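Long-range contact in Myo-inositol phosphohydrolase (Mitsuokella multacida, PDB 4WU3), which probably removes phosphate from inositol polyphosphates such as phytate, as a phosphatase related to the protein tyrosine phosphatases: residues L408-R422 and F526-S540. The protein carries 2 engineered substitutions. Sequence-based numbering, arbitrary orientation.
Sequences LKQQAKGPIYIMDLR and FTRTMPANAWLHFHS. Engineered in segment 526-540: Ser-540 (natural residue Cys). With 4IP (inositol-(1,3,4,5)-tetrakisphosphate), chain F.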
ATOM      1  N   LEU A 408      38.184 -27.269 -31.877  1.00 16.35           N
ATOM      2  CA  LEU A 408      38.964 -27.183 -30.648  1.00 17.93           C
ATOM      3  C   LEU A 408      40.176 -28.106 -30.701  1.00 19.18           C
ATOM      4  O   LEU A 408      41.274 -27.708 -30.329  1.00 19.81           O
ATOM      5  CB  LEU A 408      38.113 -27.483 -29.408  1.00 16.79           C
ATOM      6  CG  LEU A 408      36.968 -26.510 -29.113  1.00 15.13           C
ATOM      7  CD1 LEU A 408      36.328 -26.860 -27.788  1.00 15.17           C
ATOM      8  CD2 LEU A 408      37.424 -25.059 -29.100  1.00 15.55           C
ATOM      9  N   LYS A 409      39.982 -29.329 -31.176  1.00 18.77           N
ATOM     10  CA  LYS A 409      41.094 -30.256 -31.324  1.00 21.50           C
ATOM     11  C   LYS A 409      42.134 -29.731 -32.302  1.00 21.63           C
ATOM     12  O   LYS A 409      43.327 -29.943 -32.119  1.00 22.88           O
ATOM     13  CB  LYS A 409      40.584 -31.617 -31.760  1.00 23.49           C
ATOM     14  CG  LYS A 409      39.842 -32.317 -30.640  1.00 27.28           C
ATOM     15  CD  LYS A 409      39.196 -33.596 -31.117  1.00 31.79           C
ATOM     16  CE  LYS A 409      38.658 -34.389 -29.944  1.00 37.68           C
ATOM     17  NZ  LYS A 409      38.023 -35.656 -30.401  1.00 43.09           N
ATOM     18  N   GLN A 410      41.685 -29.021 -33.326  1.00 24.08           N
ATOM     19  CA  GLN A 410      42.594 -28.341 -34.236  1.00 28.88           C
ATOM     20  C   GLN A 410      43.534 -27.393 -33.485  1.00 25.29           C
ATOM     21  O   GLN A 410      44.721 -27.348 -33.774  1.00 26.39           O
ATOM     22  CB  GLN A 410      41.796 -27.553 -35.277  1.00 37.85           C
ATOM     23  CG  GLN A 410      42.651 -26.828 -36.297  1.00 49.17           C
ATOM     24  CD  GLN A 410      43.377 -27.791 -37.205  1.00 60.51           C
ATOM     25  OE1 GLN A 410      42.755 -28.618 -37.873  1.00 68.67           O
ATOM     26  NE2 GLN A 410      44.699 -27.684 -37.244  1.00 72.16           N
ATOM     27  N   GLN A 411      43.001 -26.634 -32.528  1.00 21.54           N
ATOM     28  CA  GLN A 411      43.762 -25.556 -31.883  1.00 19.39           C
ATOM     29  C   GLN A 411      44.362 -25.938 -30.529  1.00 18.96           C
ATOM     30  O   GLN A 411      45.300 -25.305 -30.062  1.00 19.25           O
ATOM     31  CB  GLN A 411      42.878 -24.320 -31.718  1.00 18.10           C
ATOM     32  CG  GLN A 411      42.388 -23.763 -33.043  1.00 18.68           C
ATOM     33  CD  GLN A 411      41.438 -22.598 -32.886  1.00 17.38           C
ATOM     34  OE1 GLN A 411      41.609 -21.737 -32.011  1.00 16.69           O
ATOM     35  NE2 GLN A 411      40.440 -22.553 -33.740  1.00 16.08           N
ATOM     36  N   ALA A 412      43.825 -26.973 -29.901  1.00 18.28           N
ATOM     37  CA  ALA A 412      44.246 -27.338 -28.555  1.00 17.76           C
ATOM     38  C   ALA A 412      45.586 -28.070 -28.535  1.00 19.32           C
ATOM     39  O   ALA A 412      45.866 -28.896 -29.399  1.00 19.14           O
ATOM     40  CB  ALA A 412      43.180 -28.180 -27.893  1.00 16.42           C
ATOM     41  N   LYS A 413      46.402 -27.759 -27.531  1.00 20.31           N
ATOM     42  CA  LYS A 413      47.723 -28.364 -27.373  1.00 24.84           C
ATOM     43  C   LYS A 413      47.754 -29.286 -26.154  1.00 25.14           C
ATOM     44  O   LYS A 413      48.810 -29.750 -25.749  1.00 28.30           O
ATOM     45  CB  LYS A 413      48.797 -27.273 -27.216  1.00 25.89           C
ATOM     46  CG  LYS A 413      48.837 -26.244 -28.341  1.00 26.93           C
ATOM     47  CD  LYS A 413      49.063 -26.899 -29.695  1.00 31.29           C
ATOM     48  CE  LYS A 413      49.136 -25.863 -30.810  1.00 39.63           C
ATOM     49  NZ  LYS A 413      48.926 -26.453 -32.166  1.00 39.04           N
ATOM     50  N   GLY A 414      46.589 -29.545 -25.573  1.00 23.64           N
ATOM     51  CA  GLY A 414      46.491 -30.373 -24.378  1.00 19.16           C
ATOM     52  C   GLY A 414      45.037 -30.711 -24.114  1.00 18.44           C
ATOM     53  O   GLY A 414      44.177 -30.434 -24.943  1.00 19.48           O
ATOM     54  N   PRO A 415      44.745 -31.285 -22.943  1.00 16.66           N
ATOM     55  CA  PRO A 415      43.379 -31.730 -22.634  1.00 16.31           C
ATOM     56  C   PRO A 415      42.342 -30.589 -22.632  1.00 16.35           C
ATOM     57  O   PRO A 415      42.630 -29.465 -22.190  1.00 15.39           O
ATOM     58  CB  PRO A 415      43.503 -32.380 -21.254  1.00 16.94           C
ATOM     59  CG  PRO A 415      44.811 -31.931 -20.692  1.00 17.98           C
ATOM     60  CD  PRO A 415      45.675 -31.425 -21.811  1.00 16.84           C
ATOM     61  N   ILE A 416      41.153 -30.891 -23.151  1.00 14.31           N
ATOM     62  CA  ILE A 416      40.095 -29.902 -23.321  1.00 13.37           C
ATOM     63  C   ILE A 416      39.012 -30.078 -22.270  1.00 12.62           C
ATOM     64  O   ILE A 416      38.448 -31.169 -22.136  1.00 13.14           O
ATOM     65  CB  ILE A 416      39.447 -30.022 -24.711  1.00 14.05           C
ATOM     66  CG1 ILE A 416      40.496 -29.812 -25.802  1.00 13.74           C
ATOM     67  CG2 ILE A 416      38.321 -29.001 -24.860  1.00 15.52           C
ATOM     68  CD1 ILE A 416      40.027 -30.232 -27.177  1.00 14.38           C
ATOM     69  N   TYR A 417      38.738 -29.013 -21.517  1.00 11.55           N
ATOM     70  CA  TYR A 417      37.696 -29.032 -20.490  1.00 12.26           C
ATOM     71  C   TYR A 417      36.521 -28.174 -20.927  1.00 12.04           C
ATOM     72  O   TYR A 417      36.697 -27.048 -21.378  1.00 11.54           O
ATOM     73  CB  TYR A 417      38.197 -28.510 -19.134  1.00 13.55           C
ATOM     74  CG  TYR A 417      39.220 -29.385 -18.467  1.00 15.70           C
ATOM     75  CD1 TYR A 417      40.539 -29.365 -18.887  1.00 18.34           C
ATOM     76  CD2 TYR A 417      38.882 -30.218 -17.414  1.00 17.96           C
ATOM     77  CE1 TYR A 417      41.493 -30.167 -18.297  1.00 21.26           C
ATOM     78  CE2 TYR A 417      39.838 -31.028 -16.810  1.00 20.64           C
ATOM     79  CZ  TYR A 417      41.142 -30.991 -17.260  1.00 21.98           C
ATOM     80  OH  TYR A 417      42.123 -31.773 -16.694  1.00 32.48           O
ATOM     81  N   ILE A 418      35.318 -28.722 -20.803  1.00 13.36           N
ATOM     82  CA  ILE A 418      34.102 -27.932 -20.936  1.00 12.65           C
ATOM     83  C   ILE A 418      33.767 -27.410 -19.539  1.00 11.20           C
ATOM     84  O   ILE A 418      33.548 -28.195 -18.608  1.00  9.92           O
ATOM     85  CB  ILE A 418      32.932 -28.778 -21.483  1.00 12.39           C
ATOM     86  CG1 ILE A 418      33.239 -29.284 -22.905  1.00 13.26           C
ATOM     87  CG2 ILE A 418      31.634 -27.991 -21.456  1.00 12.18           C
ATOM     88  CD1 ILE A 418      33.582 -28.208 -23.919  1.00 14.33           C
ATOM     89  N   MET A 419      33.776 -26.087 -19.397  1.00 10.21           N
ATOM     90  CA  MET A 419      33.476 -25.442 -18.128  1.00 10.26           C
ATOM     91  C   MET A 419      32.033 -24.942 -18.149  1.00  9.85           C
ATOM     92  O   MET A 419      31.737 -23.872 -18.681  1.00  9.21           O
ATOM     93  CB  MET A 419      34.440 -24.282 -17.869  1.00 11.08           C
ATOM     94  CG  MET A 419      35.920 -24.632 -17.989  1.00 11.83           C
ATOM     95  SD  MET A 419      36.518 -25.814 -16.756  1.00 12.71           S
ATOM     96  CE  MET A 419      36.347 -24.883 -15.232  1.00 12.50           C
ATOM     97  N   ASP A 420      31.134 -25.744 -17.592  1.00  9.19           N
ATOM     98  CA  ASP A 420      29.716 -25.424 -17.567  1.00  8.80           C
ATOM     99  C   ASP A 420      29.468 -24.510 -16.369  1.00  9.26           C
ATOM    100  O   ASP A 420      29.625 -24.926 -15.227  1.00  9.56           O
ATOM    101  CB  ASP A 420      28.916 -26.723 -17.469  1.00  8.82           C
ATOM    102  CG  ASP A 420      27.425 -26.508 -17.244  1.00  9.90           C
ATOM    103  OD1 ASP A 420      26.932 -25.370 -17.370  1.00 10.14           O
ATOM    104  OD2 ASP A 420      26.740 -27.503 -16.924  1.00 10.27           O
ATOM    105  N   LEU A 421      29.085 -23.264 -16.631  1.00  8.74           N
ATOM    106  CA  LEU A 421      28.966 -22.268 -15.578  1.00  9.03           C
ATOM    107  C   LEU A 421      27.534 -22.045 -15.110  1.00  9.33           C
ATOM    108  O   LEU A 421      27.247 -21.036 -14.478  1.00 10.57           O
ATOM    109  CB  LEU A 421      29.514 -20.934 -16.074  1.00  9.52           C
ATOM    110  CG  LEU A 421      30.947 -20.931 -16.608  1.00  9.43           C
ATOM    111  CD1 LEU A 421      31.231 -19.636 -17.346  1.00  9.71           C
ATOM    112  CD2 LEU A 421      31.929 -21.139 -15.463  1.00 10.07           C
ATOM    113  N   ARG A 422      26.640 -22.980 -15.397  1.00  9.58           N
ATOM    114  CA  ARG A 422      25.210 -22.757 -15.188  1.00  9.99           C
ATOM    115  C   ARG A 422      24.662 -23.263 -13.849  1.00  9.64           C
ATOM    116  O   ARG A 422      24.678 -24.467 -13.575  1.00  8.10           O
ATOM    117  CB  ARG A 422      24.437 -23.420 -16.315  1.00 10.96           C
ATOM    118  CG  ARG A 422      24.834 -22.942 -17.697  1.00 12.52           C
ATOM    119  CD  ARG A 422      23.944 -23.593 -18.740  1.00 13.75           C
ATOM    120  NE  ARG A 422      22.581 -23.076 -18.695  1.00 14.67           N
ATOM    121  CZ  ARG A 422      21.614 -23.458 -19.520  1.00 16.58           C
ATOM    122  NH1 ARG A 422      21.849 -24.374 -20.457  1.00 16.55           N
ATOM    123  NH2 ARG A 422      20.407 -22.917 -19.414  1.00 17.45           N
ATOM    124  N   PHE A 526      40.584 -24.522  -9.376  1.00 13.70           N
ATOM    125  CA  PHE A 526      40.649 -25.371 -10.561  1.00 12.19           C
ATOM    126  C   PHE A 526      41.891 -25.050 -11.376  1.00 12.83           C
ATOM    127  O   PHE A 526      42.590 -25.960 -11.804  1.00 13.78           O
ATOM    128  CB  PHE A 526      39.397 -25.218 -11.431  1.00 12.36           C
ATOM    129  CG  PHE A 526      39.462 -25.976 -12.729  1.00 11.90           C
ATOM    130  CD1 PHE A 526      39.063 -27.275 -12.799  1.00 11.66           C
ATOM    131  CD2 PHE A 526      39.918 -25.381 -13.874  1.00 10.98           C
ATOM    132  CE1 PHE A 526      39.120 -27.976 -13.991  1.00 12.00           C
ATOM    133  CE2 PHE A 526      39.981 -26.078 -15.064  1.00 10.79           C
ATOM    134  CZ  PHE A 526      39.583 -27.382 -15.122  1.00 10.23           C
ATOM    135  N   THR A 527      42.179 -23.765 -11.591  1.00 12.53           N
ATOM    136  CA  THR A 527      43.304 -23.397 -12.449  1.00 14.33           C
ATOM    137  C   THR A 527      44.639 -23.794 -11.846  1.00 14.27           C
ATOM    138  O   THR A 527      45.598 -24.004 -12.570  1.00 15.02           O
ATOM    139  CB  THR A 527      43.382 -21.881 -12.764  1.00 14.28           C
ATOM    140  OG1 THR A 527      43.563 -21.137 -11.551  1.00 15.49           O
ATOM    141  CG2 THR A 527      42.141 -21.407 -13.493  1.00 15.19           C
ATOM    142  N   ARG A 528      44.719 -23.878 -10.526  1.00 16.15           N
ATOM    143  CA  ARG A 528      45.986 -24.216  -9.885  1.00 19.02           C
ATOM    144  C   ARG A 528      46.432 -25.656 -10.140  1.00 17.36           C
ATOM    145  O   ARG A 528      47.621 -25.939 -10.145  1.00 17.10           O
ATOM    146  CB  ARG A 528      45.865 -24.055  -8.392  1.00 21.49           C
ATOM    147  CG  ARG A 528      45.506 -22.684  -7.892  1.00 25.10           C
ATOM    148  CD  ARG A 528      45.383 -22.928  -6.414  1.00 31.79           C
ATOM    149  NE  ARG A 528      44.725 -21.933  -5.610  1.00 36.09           N
ATOM    150  CZ  ARG A 528      45.299 -20.802  -5.256  1.00 38.12           C
ATOM    151  NH1 ARG A 528      46.526 -20.508  -5.685  1.00 37.20           N
ATOM    152  NH2 ARG A 528      44.630 -19.972  -4.498  1.00 39.58           N
ATOM    153  N   THR A 529      45.478 -26.564 -10.321  1.00 17.46           N
ATOM    154  CA  THR A 529      45.782 -27.992 -10.422  1.00 17.65           C
ATOM    155  C   THR A 529      45.582 -28.535 -11.834  1.00 19.00           C
ATOM    156  O   THR A 529      45.893 -29.693 -12.099  1.00 17.39           O
ATOM    157  CB  THR A 529      44.870 -28.814  -9.503  1.00 19.31           C
ATOM    158  OG1 THR A 529      43.535 -28.775  -9.998  1.00 22.10           O
ATOM    159  CG2 THR A 529      44.804 -28.240  -8.177  1.00 24.58           C
ATOM    160  N   MET A 530      45.037 -27.724 -12.737  1.00 17.58           N
ATOM    161  CA  MET A 530      44.727 -28.230 -14.060  1.00 18.67           C
ATOM    162  C   MET A 530      46.022 -28.524 -14.807  1.00 18.23           C
ATOM    163  O   MET A 530      47.056 -27.908 -14.547  1.00 17.06           O
ATOM    164  CB  MET A 530      43.843 -27.255 -14.843  1.00 19.35           C
ATOM    165  CG  MET A 530      44.554 -26.032 -15.397  1.00 18.72           C
ATOM    166  SD  MET A 530      43.360 -24.855 -16.076  1.00 21.80           S
ATOM    167  CE  MET A 530      44.474 -23.675 -16.801  1.00 21.42           C
ATOM    168  N   PRO A 531      45.972 -29.490 -15.725  1.00 18.80           N
ATOM    169  CA  PRO A 531      47.176 -29.866 -16.454  1.00 21.15           C
ATOM    170  C   PRO A 531      47.699 -28.731 -17.294  1.00 20.46           C
ATOM    171  O   PRO A 531      46.926 -27.876 -17.719  1.00 18.57           O
ATOM    172  CB  PRO A 531      46.701 -30.987 -17.389  1.00 22.24           C
ATOM    173  CG  PRO A 531      45.398 -31.444 -16.845  1.00 20.53           C
ATOM    174  CD  PRO A 531      44.794 -30.268 -16.139  1.00 19.31           C
ATOM    175  N   ALA A 532      49.003 -28.721 -17.543  1.00 21.79           N
ATOM    176  CA  ALA A 532      49.556 -27.721 -18.435  1.00 23.16           C
ATOM    177  C   ALA A 532      48.982 -27.924 -19.827  1.00 20.02           C
ATOM    178  O   ALA A 532      48.587 -29.030 -20.213  1.00 18.39           O
ATOM    179  CB  ALA A 532      51.080 -27.770 -18.454  1.00 27.18           C
ATOM    180  N   ASN A 533      48.945 -26.835 -20.573  1.00 18.60           N
ATOM    181  CA  ASN A 533      48.361 -26.792 -21.912  1.00 21.13           C
ATOM    182  C   ASN A 533      46.868 -27.136 -21.931  1.00 18.00           C
ATOM    183  O   ASN A 533      46.318 -27.366 -23.004  1.00 15.68           O
ATOM    184  CB  ASN A 533      49.042 -27.752 -22.901  1.00 24.47           C
ATOM    185  CG  ASN A 533      50.553 -27.774 -22.810  1.00 34.88           C
ATOM    186  OD1 ASN A 533      51.179 -28.845 -22.813  1.00 39.64           O
ATOM    187  ND2 ASN A 533      51.150 -26.613 -22.784  1.00 31.33           N
ATOM    188  N   ALA A 534      46.226 -27.222 -20.768  1.00 15.79           N
ATOM    189  CA  ALA A 534      44.781 -27.470 -20.737  1.00 16.74           C
ATOM    190  C   ALA A 534      44.074 -26.353 -21.508  1.00 15.02           C
ATOM    191  O   ALA A 534      44.494 -25.190 -21.456  1.00 11.94           O
ATOM    192  CB  ALA A 534      44.259 -27.528 -19.306  1.00 15.89           C
ATOM    193  N   TRP A 535      43.022 -26.725 -22.235  1.00 13.82           N
ATOM    194  CA  TRP A 535      42.201 -25.773 -22.970  1.00 12.06           C
ATOM    195  C   TRP A 535      40.843 -25.670 -22.289  1.00 12.15           C
ATOM    196  O   TRP A 535      40.186 -26.683 -22.062  1.00 11.04           O
ATOM    197  CB  TRP A 535      42.023 -26.248 -24.401  1.00 12.10           C
ATOM    198  CG  TRP A 535      41.179 -25.354 -25.233  1.00 11.84           C
ATOM    199  CD1 TRP A 535      39.849 -25.119 -25.086  1.00 11.42           C
ATOM    200  CD2 TRP A 535      41.603 -24.586 -26.359  1.00 12.56           C
ATOM    201  NE1 TRP A 535      39.416 -24.251 -26.052  1.00 12.82           N
ATOM    202  CE2 TRP A 535      40.474 -23.905 -26.846  1.00 12.17           C
ATOM    203  CE3 TRP A 535      42.831 -24.401 -26.999  1.00 13.53           C
ATOM    204  CZ2 TRP A 535      40.527 -23.061 -27.947  1.00 12.96           C
ATOM    205  CZ3 TRP A 535      42.887 -23.546 -28.092  1.00 13.95           C
ATOM    206  CH2 TRP A 535      41.741 -22.888 -28.552  1.00 14.13           C
ATOM    207  N   LEU A 536      40.429 -24.452 -21.949  1.00 11.31           N
ATOM    208  CA  LEU A 536      39.162 -24.247 -21.259  1.00 11.89           C
ATOM    209  C   LEU A 536      38.113 -23.652 -22.166  1.00 11.97           C
ATOM    210  O   LEU A 536      38.300 -22.562 -22.708  1.00 11.50           O
ATOM    211  CB  LEU A 536      39.345 -23.305 -20.079  1.00 12.62           C
ATOM    212  CG  LEU A 536      40.323 -23.766 -19.013  1.00 12.75           C
ATOM    213  CD1 LEU A 536      40.405 -22.716 -17.916  1.00 12.92           C
ATOM    214  CD2 LEU A 536      39.923 -25.117 -18.457  1.00 12.38           C
ATOM    215  N   HIS A 537      37.004 -24.370 -22.324  1.00 12.85           N
ATOM    216  CA  HIS A 537      35.865 -23.848 -23.070  1.00 11.75           C
ATOM    217  C   HIS A 537      34.718 -23.497 -22.137  1.00 12.01           C
ATOM    218  O   HIS A 537      34.058 -24.373 -21.600  1.00 11.96           O
ATOM    219  CB  HIS A 537      35.368 -24.845 -24.104  1.00 12.14           C
ATOM    220  CG  HIS A 537      34.181 -24.349 -24.866  1.00 12.16           C
ATOM    221  ND1 HIS A 537      34.297 -23.620 -26.028  1.00 12.63           N
ATOM    222  CD2 HIS A 537      32.857 -24.436 -24.608  1.00 12.10           C
ATOM    223  CE1 HIS A 537      33.096 -23.297 -26.466  1.00 11.83           C
ATOM    224  NE2 HIS A 537      32.204 -23.785 -25.625  1.00 12.38           N
ATOM    225  N   PHE A 538      34.484 -22.204 -21.946  1.00 11.41           N
ATOM    226  CA  PHE A 538      33.426 -21.759 -21.070  1.00 10.28           C
ATOM    227  C   PHE A 538      32.115 -21.627 -21.814  1.00 10.72           C
ATOM    228  O   PHE A 538      32.068 -21.103 -22.929  1.00  9.85           O
ATOM    229  CB  PHE A 538      33.773 -20.412 -20.466  1.00 10.15           C
ATOM    230  CG  PHE A 538      34.943 -20.451 -19.550  1.00 10.15           C
ATOM    231  CD1 PHE A 538      34.782 -20.756 -18.221  1.00 10.32           C
ATOM    232  CD2 PHE A 538      36.209 -20.169 -20.024  1.00 10.91           C
ATOM    233  CE1 PHE A 538      35.875 -20.783 -17.369  1.00 11.75           C
ATOM    234  CE2 PHE A 538      37.302 -20.209 -19.185  1.00 11.09           C
ATOM    235  CZ  PHE A 538      37.133 -20.511 -17.854  1.00 10.63           C
ATOM    236  N   HIS A 539      31.044 -22.091 -21.182  1.00 10.95           N
ATOM    237  CA  HIS A 539      29.702 -21.832 -21.697  1.00 11.10           C
ATOM    238  C   HIS A 539      28.759 -21.531 -20.547  1.00 11.28           C
ATOM    239  O   HIS A 539      28.972 -21.948 -19.411  1.00 10.22           O
ATOM    240  CB  HIS A 539      29.169 -23.006 -22.553  1.00 10.81           C
ATOM    241  CG  HIS A 539      28.534 -24.103 -21.757  1.00 11.10           C
ATOM    242  ND1 HIS A 539      27.238 -24.035 -21.292  1.00 12.34           N
ATOM    243  CD2 HIS A 539      29.023 -25.288 -21.330  1.00 10.99           C
ATOM    244  CE1 HIS A 539      26.961 -25.128 -20.606  1.00 12.76           C
ATOM    245  NE2 HIS A 539      28.027 -25.905 -20.615  1.00 11.98           N
ATOM    246  N   SER A 540      27.716 -20.780 -20.853  1.00 12.27           N
ATOM    247  CA  SER A 540      26.622 -20.601 -19.928  1.00 12.93           C
ATOM    248  C   SER A 540      25.371 -20.812 -20.766  1.00 15.08           C
ATOM    249  O   SER A 540      25.324 -21.768 -21.541  1.00 17.55           O
ATOM    250  CB  SER A 540      26.690 -19.223 -19.274  1.00 12.63           C
ATOM    251  OG  SER A 540      27.164 -18.267 -20.199  1.00 11.68           O
TER
HETATM  252  C1  4IP F 702      22.837 -14.159 -20.148  1.00 39.44           C
HETATM  253  O1  4IP F 702      24.069 -14.748 -20.562  1.00 28.87           O
HETATM  254  C2  4IP F 702      21.663 -14.969 -20.683  1.00 44.96           C
HETATM  255  O2  4IP F 702      21.772 -15.087 -22.095  1.00 47.40           O
HETATM  256  C3  4IP F 702      20.330 -14.301 -20.371  1.00 50.30           C
HETATM  257  O3  4IP F 702      19.264 -15.076 -20.924  1.00 63.15           O
HETATM  258  C4  4IP F 702      20.270 -12.877 -20.916  1.00 48.35           C
HETATM  259  O4  4IP F 702      19.037 -12.274 -20.507  1.00 51.77           O
HETATM  260  C5  4IP F 702      21.443 -12.061 -20.386  1.00 49.28           C
HETATM  261  O5  4IP F 702      21.424 -10.741 -20.937  1.00 54.25           O
HETATM  262  C6  4IP F 702      22.780 -12.733 -20.695  1.00 44.98           C
HETATM  263  O6  4IP F 702      23.858 -11.971 -20.147  1.00 41.56           O
HETATM  264  P1  4IP F 702      24.759 -15.970 -19.778  1.00 21.08           P
HETATM  265  O1P 4IP F 702      25.255 -15.359 -18.497  1.00 17.16           O
HETATM  266  O2P 4IP F 702      25.834 -16.414 -20.735  1.00 20.97           O
HETATM  267  O3P 4IP F 702      23.655 -16.985 -19.618  1.00 23.13           O
HETATM  268  P3  4IP F 702      18.078 -15.618 -19.974  1.00 64.27           P
HETATM  269  O4P 4IP F 702      17.750 -14.438 -19.089  1.00 79.37           O
HETATM  270  O5P 4IP F 702      18.693 -16.799 -19.258  1.00 65.22           O
HETATM  271  O6P 4IP F 702      16.964 -15.974 -20.927  1.00 71.57           O
HETATM  272  P4  4IP F 702      18.040 -11.548 -21.553  1.00 55.79           P
HETATM  273  O7P 4IP F 702      17.881 -12.534 -22.684  1.00 53.50           O
HETATM  274  O8P 4IP F 702      16.785 -11.355 -20.737  1.00 57.45           O
HETATM  275  O9P 4IP F 702      18.776 -10.274 -21.920  1.00 50.09           O
HETATM  276  P5  4IP F 702      21.863  -9.483 -20.023  1.00 59.33           P
HETATM  277  OPF 4IP F 702      21.522  -9.880 -18.595  1.00 44.56           O
HETATM  278  OPG 4IP F 702      21.022  -8.354 -20.581  1.00 75.69           O
HETATM  279  OPH 4IP F 702      23.348  -9.343 -20.275  1.00 61.28           O
HETATM  280  O   HOH W   1      45.663 -26.113 -24.959  1.00 15.65           O
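Tyr-417 and Phe-526 meet as a T-shaped pair, planes 83° apart. The edge of Phe-526 at CZ comes over one face of Tyr-417, 3.7 Å from CD2. The phenol OH reaches Pro-531, with CD at 3.1 Å. Met-419 lies on the same side of the sheet. Its chain bends at chi2 (-65°) and chi3 (-66°), which puts CE over the centre of the Phe-526 ring, 3.9 Å from the centroid. SD sits obliquely to that ring, a Met-aromatic contact, and CG lies over a face of Phe-538. Replacing Tyr-417 by alanine would probably leave the Phe-526 edge and Pro-531 without their partner and open a gap beside the helix end.

On the other side, the Trp-535 indole lies against the end of helix 398-411. Ala-412 CA meets CE3, Gln-411 O meets CZ3, and Leu-408 CD2 is 3.7 Å from NE1, whose polar partner is Ser-391. His-539 lies beside Asp-420; its ND1 gives a straight bond to Ser-540 O (3.0 Å), in the ring plane and on a lone pair, while NE2 bonds Glu-493. Asp-420 OD1 closes an Asx turn with Arg-422 N; Tyr-504 and His-426 hold OD2.

Six backbone bonds, from Pro-415 O to Leu-421 N, join the two parallel strands. Strand 535-539 is the middle of the five-stranded mixed sheet, with 416-422 beside it. It leads to Ser-540, engineered from cysteine, at the inositol tetrakisphosphate pocket, consistent with the P-loop of a PTP-like phytase.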